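Local coordinates for enolase from the environmental genome shotgun sequencing of the Sargasso Sea (PDB 2QGY), which is of unknown function but, as a magnesium-binding member of the enolase superfamily, probably abstracts a proton alpha to a carboxylate, at residues Ser180-Phe183 / Val184-Val187; Leu154-Ile157 / Glu158-Tyr161. One frame throughout, in Å; residues are numbered along the deposited sequence.

Interaction 1: residues Ser180-Phe183 / Val184-Val187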
loop_
_atom_site.group_PDB
_atom_site.type_symbol
_atom_site.label_atom_id
_atom_site.label_comp_id
_atom_site.label_asym_id
_atom_site.label_seq_id
_atom_site.Cartn_x
_atom_site.Cartn_y
_atom_site.Cartn_z
ATOM N N SER A 180 8.049 -22.953 -22.318
ATOM C CA SER A 180 6.774 -22.279 -21.984
ATOM C C SER A 180 5.668 -22.629 -22.975
ATOM O O SER A 180 4.551 -22.981 -22.589
ATOM C CB SER A 180 6.982 -20.762 -21.954
ATOM O OG SER A 180 7.965 -20.392 -20.997
ATOM N N ILE A 181 5.992 -22.563 -24.267
ATOM C CA ILE A 181 5.032 -22.875 -25.330
ATOM C C ILE A 181 4.636 -24.361 -25.349
ATOM O O ILE A 181 3.445 -24.684 -25.469
ATOM C CB ILE A 181 5.550 -22.375 -26.726
ATOM C CG1 ILE A 181 5.657 -20.850 -26.747
ATOM C CG2 ILE A 181 4.657 -22.867 -27.861
ATOM C CD1 ILE A 181 4.291 -20.094 -26.678
ATOM N N GLN A 182 5.630 -25.251 -25.225
ATOM C CA GLN A 182 5.399 -26.694 -25.088
ATOM C C GLN A 182 4.400 -26.998 -23.994
ATOM O O GLN A 182 3.492 -27.818 -24.166
ATOM C CB GLN A 182 6.704 -27.447 -24.788
ATOM C CG GLN A 182 7.323 -28.096 -26.007
ATOM C CD GLN A 182 6.278 -28.680 -26.951
ATOM O OE1 GLN A 182 5.582 -29.647 -26.612
ATOM N NE2 GLN A 182 6.149 -28.076 -28.138
ATOM N N PHE A 183 4.578 -26.317 -22.869
ATOM C CA PHE A 183 3.661 -26.430 -21.757
ATOM C C PHE A 183 2.237 -26.028 -22.146
ATOM O O PHE A 183 1.301 -26.769 -21.859
ATOM C CB PHE A 183 4.172 -25.623 -20.564
ATOM C CG PHE A 183 3.297 -25.723 -19.355
ATOM C CD1 PHE A 183 2.818 -26.961 -18.920
ATOM C CD2 PHE A 183 2.922 -24.578 -18.659
ATOM C CE1 PHE A 183 1.992 -27.063 -17.802
ATOM C CE2 PHE A 183 2.102 -24.665 -17.540
ATOM C CZ PHE A 183 1.624 -25.903 -17.109
ATOM N N VAL A 184 2.070 -24.886 -22.815
ATOM C CA VAL A 184 0.726 -24.452 -23.231
ATOM C C VAL A 184 0.126 -25.458 -24.217
ATOM O O VAL A 184 -1.059 -25.792 -24.136
ATOM C CB VAL A 184 0.702 -23.001 -23.817
ATOM C CG1 VAL A 184 -0.696 -22.603 -24.190
ATOM C CG2 VAL A 184 1.266 -21.984 -22.816
ATOM N N GLU A 185 0.953 -25.953 -25.134
ATOM C CA GLU A 185 0.497 -26.906 -26.149
ATOM C C GLU A 185 -0.039 -28.193 -25.537
ATOM O O GLU A 185 -1.160 -28.617 -25.851
ATOM C CB GLU A 185 1.611 -27.214 -27.146
ATOM C CG GLU A 185 1.119 -28.001 -28.363
ATOM C CD GLU A 185 2.217 -28.300 -29.354
ATOM O OE1 GLU A 185 3.359 -27.825 -29.161
ATOM O OE2 GLU A 185 1.936 -29.018 -30.341
ATOM N N LYS A 186 0.756 -28.800 -24.655
ATOM C CA LYS A 186 0.348 -29.998 -23.912
ATOM C C LYS A 186 -0.926 -29.777 -23.097
ATOM O O LYS A 186 -1.802 -30.642 -23.052
ATOM C CB LYS A 186 1.500 -30.483 -23.025
ATOM C CG LYS A 186 2.693 -30.976 -23.853
ATOM C CD LYS A 186 4.043 -30.801 -23.144
ATOM C CE LYS A 186 4.613 -32.111 -22.613
ATOM N NZ LYS A 186 6.082 -31.984 -22.445
ATOM N N VAL A 187 -1.057 -28.602 -22.475
ATOM C CA VAL A 187 -2.270 -28.309 -21.723
ATOM C C VAL A 187 -3.501 -28.295 -22.635
ATOM O O VAL A 187 -4.526 -28.898 -22.325
ATOM C CB VAL A 187 -2.176 -26.956 -20.945
ATOM C CG1 VAL A 187 -3.526 -26.582 -20.394
ATOM C CG2 VAL A 187 -1.137 -27.047 -19.831
#

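Interaction 2: residues Leu154-Ile157 / Glu158-Tyr161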
loop_
_atom_site.group_PDB
_atom_site.type_symbol
_atom_site.label_atom_id
_atom_site.label_comp_id
_atom_site.label_asym_id
_atom_site.label_seq_id
_atom_site.Cartn_x
_atom_site.Cartn_y
_atom_site.Cartn_z
ATOM N N LEU A 154 0.861 -31.190 -15.441
ATOM C CA LEU A 154 -0.011 -31.859 -16.422
ATOM C C LEU A 154 -1.006 -32.845 -15.822
ATOM O O LEU A 154 -2.175 -32.837 -16.202
ATOM C CB LEU A 154 0.812 -32.512 -17.544
ATOM C CG LEU A 154 1.663 -31.557 -18.384
ATOM C CD1 LEU A 154 2.602 -32.359 -19.264
ATOM C CD2 LEU A 154 0.820 -30.600 -19.221
ATOM N N ARG A 155 -0.557 -33.673 -14.878
ATOM C CA ARG A 155 -1.439 -34.635 -14.214
ATOM C C ARG A 155 -2.462 -33.905 -13.336
ATOM O O ARG A 155 -3.617 -34.321 -13.231
ATOM C CB ARG A 155 -0.642 -35.652 -13.378
ATOM C CG ARG A 155 0.304 -36.566 -14.194
ATOM C CD ARG A 155 1.235 -37.422 -13.302
ATOM N NE ARG A 155 2.066 -36.613 -12.399
ATOM C CZ ARG A 155 1.863 -36.495 -11.084
ATOM N NH1 ARG A 155 0.858 -37.149 -10.495
ATOM N NH2 ARG A 155 2.662 -35.724 -10.351
ATOM N N GLN A 156 -2.041 -32.789 -12.737
ATOM C CA GLN A 156 -2.975 -31.946 -11.982
ATOM C C GLN A 156 -3.972 -31.279 -12.917
ATOM O O GLN A 156 -5.133 -31.098 -12.564
ATOM C CB GLN A 156 -2.227 -30.884 -11.174
ATOM C CG GLN A 156 -3.106 -30.081 -10.172
ATOM C CD GLN A 156 -3.547 -30.868 -8.947
ATOM O OE1 GLN A 156 -3.474 -32.095 -8.914
ATOM N NE2 GLN A 156 -4.008 -30.154 -7.923
ATOM N N ILE A 157 -3.512 -30.897 -14.104
ATOM C CA ILE A 157 -4.404 -30.286 -15.099
ATOM C C ILE A 157 -5.409 -31.320 -15.652
ATOM O O ILE A 157 -6.546 -30.976 -15.906
ATOM C CB ILE A 157 -3.596 -29.505 -16.197
ATOM C CG1 ILE A 157 -3.019 -28.219 -15.591
ATOM C CG2 ILE A 157 -4.478 -29.130 -17.391
ATOM C CD1 ILE A 157 -1.670 -27.857 -16.110
ATOM N N GLU A 158 -5.001 -32.584 -15.806
ATOM C CA GLU A 158 -5.954 -33.669 -16.124
ATOM C C GLU A 158 -7.063 -33.811 -15.076
ATOM O O GLU A 158 -8.232 -34.039 -15.416
ATOM C CB GLU A 158 -5.238 -35.008 -16.215
ATOM C CG GLU A 158 -4.610 -35.334 -17.534
ATOM C CD GLU A 158 -3.759 -36.574 -17.429
ATOM O OE1 GLU A 158 -4.179 -37.509 -16.688
ATOM O OE2 GLU A 158 -2.672 -36.599 -18.065
ATOM N N LYS A 159 -6.671 -33.709 -13.808
ATOM C CA LYS A 159 -7.584 -33.818 -12.678
ATOM C C LYS A 159 -8.630 -32.710 -12.766
ATOM O O LYS A 159 -9.818 -32.978 -12.765
ATOM C CB LYS A 159 -6.791 -33.745 -11.369
ATOM C CG LYS A 159 -7.612 -33.930 -10.101
ATOM C CD LYS A 159 -6.814 -33.550 -8.834
ATOM C CE LYS A 159 -5.771 -34.611 -8.443
ATOM N NZ LYS A 159 -4.869 -34.191 -7.299
ATOM N N PHE A 160 -8.171 -31.460 -12.837
ATOM C CA PHE A 160 -9.052 -30.312 -13.038
ATOM C C PHE A 160 -9.980 -30.475 -14.270
ATOM O O PHE A 160 -11.170 -30.183 -14.213
ATOM C CB PHE A 160 -8.204 -29.030 -13.190
ATOM C CG PHE A 160 -7.532 -28.547 -11.895
ATOM C CD1 PHE A 160 -7.475 -29.344 -10.749
ATOM C CD2 PHE A 160 -6.974 -27.269 -11.834
ATOM C CE1 PHE A 160 -6.853 -28.907 -9.584
ATOM C CE2 PHE A 160 -6.346 -26.812 -10.665
ATOM C CZ PHE A 160 -6.297 -27.627 -9.530
ATOM N N TYR A 161 -9.419 -30.904 -15.390
ATOM C CA TYR A 161 -10.216 -31.146 -16.608
ATOM C C TYR A 161 -11.406 -32.061 -16.279
ATOM O O TYR A 161 -12.562 -31.713 -16.538
ATOM C CB TYR A 161 -9.322 -31.719 -17.727
ATOM C CG TYR A 161 -10.075 -32.293 -18.911
ATOM C CD1 TYR A 161 -10.663 -31.457 -19.857
ATOM C CD2 TYR A 161 -10.188 -33.680 -19.090
ATOM C CE1 TYR A 161 -11.360 -31.970 -20.944
ATOM C CE2 TYR A 161 -10.891 -34.212 -20.181
ATOM C CZ TYR A 161 -11.464 -33.347 -21.110
ATOM O OH TYR A 161 -12.160 -33.850 -22.196
#

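Interaction 1: residues Ser180-Phe183 / Val184-Val187
Val187 lays its CG2 methyl over one face of the Phe183 ring, four residues back and one helical turn away. The methyl stands 4.1 Å from the ring centroid and 26° off the ring normal, a CH-pi contact whose closest ring atom is CE1, at 3.7 Å from CG2. Phe183 carries its ring anti to the backbone N (chi1 -178°), which takes it forward along the helix, on the side of its own carbonyl, to where the Val187 methyl meets its face. A flat aromatic and a compact branched side chain suit this buried side: the ring offers a broad face, and the short branched valine can set one methyl against it.

The outward side is polar. Gln182 and Glu185 run side by side and point the same way, their amide and carboxylate planes 62° apart. Gln182 NE2 donates to Glu185 OE1 at 3.0 Å, approaching nearly along the C-O axis of the acceptor, but the bond is bent and the carboxylate oxygen lies well out of the amide plane. The Gln182 chain bends at chi2, which brings its amide alongside the extended Glu185. Lys186 rests its aliphatic part on the preceding turn, with CD 3.2 Å from Gln182 O.

Among the i to i+4 backbone bonds is Lys186 N to Gln182 O at 2.9 Å. Phe183 and Val187 also meet Ile170 of strand 168-170, while Ile181 and Val184 pack on helix 207-217. Such an amphipathic helix is typical of the outer layer of a TIM-type beta/alpha barrel, here helix 177-191 between strands 168-170 and 197-200.

Interaction 2: residues Leu154-Ile157 / Glu158-Tyr161
Leu154 begins the contact with Glu158 through its backbone, its O accepting from Glu158 N at 2.9 Å; its flexible apolar side chain turns to the neighbouring helix. At the next position, on the exposed side, the backbone O of Arg155 accepts from Lys159 N at 3.2 Å, and the arginine's guanidinium forms a salt bridge with Asp152, three residues earlier.

Gln156 carries most of the side-chain contact. Its CG is anti to the backbone N (chi1 -171°), and the chain then bends at chi2, which lets the amide reach two residues of the next turn. OE1 accepts from Lys159 NZ at 3.0 Å, the ammonium lying 16° from the carbonyl plane. On the Phe160 side, CG sits over a face of the ring, while NE2 comes within 3.5 Å of Phe160 CE1; amide and ring planes are inclined at 48°. Glutamine suits a buried place of this kind, since its methylene can lie against an aromatic while its carbonyl accepts a hydrogen bond. Phe160 reaches inward as well, touching Cys142, Pro331 and Ile168.

Ile157 closes the segment, its O accepting from Tyr161 N at 2.9 Å. Its beta-branched side chain is buried, as suits the apolar side of the helix.

Lys159 NZ also forms a salt bridge with Asp28, so one ammonium joins a neutral amide oxygen to a carboxylate. The amide carbonyl is thereby probably polarised by the positive charge, and having OE1 engaged by the lysine helps fix which way round the Gln156 amide lies against the Phe160 ring.

In the fold
Interactions 1 and 2 lie on successive outer helices, 177-191 and 150-162, joined through strand 168-170, and their centres are about 13 Å apart. Side chains on their facing sides pack directly: Val187 CG2 comes 3.8 Å from Ile157 CD1, and Phe183 CE1 lies 4.0 Å from Leu154 CD2. Lys186 adds its CB, 3.9 Å from Leu154 CD2. Ile170 on the strand touches Phe183, Val187 and Ile157, so both helices close over the same barrel wall. The magnesium ion, held by Asp200, Glu226 and Glu252, is about 14 Å from the side chains of both Phe183 and Phe160; neither contact supplies a metal ligand.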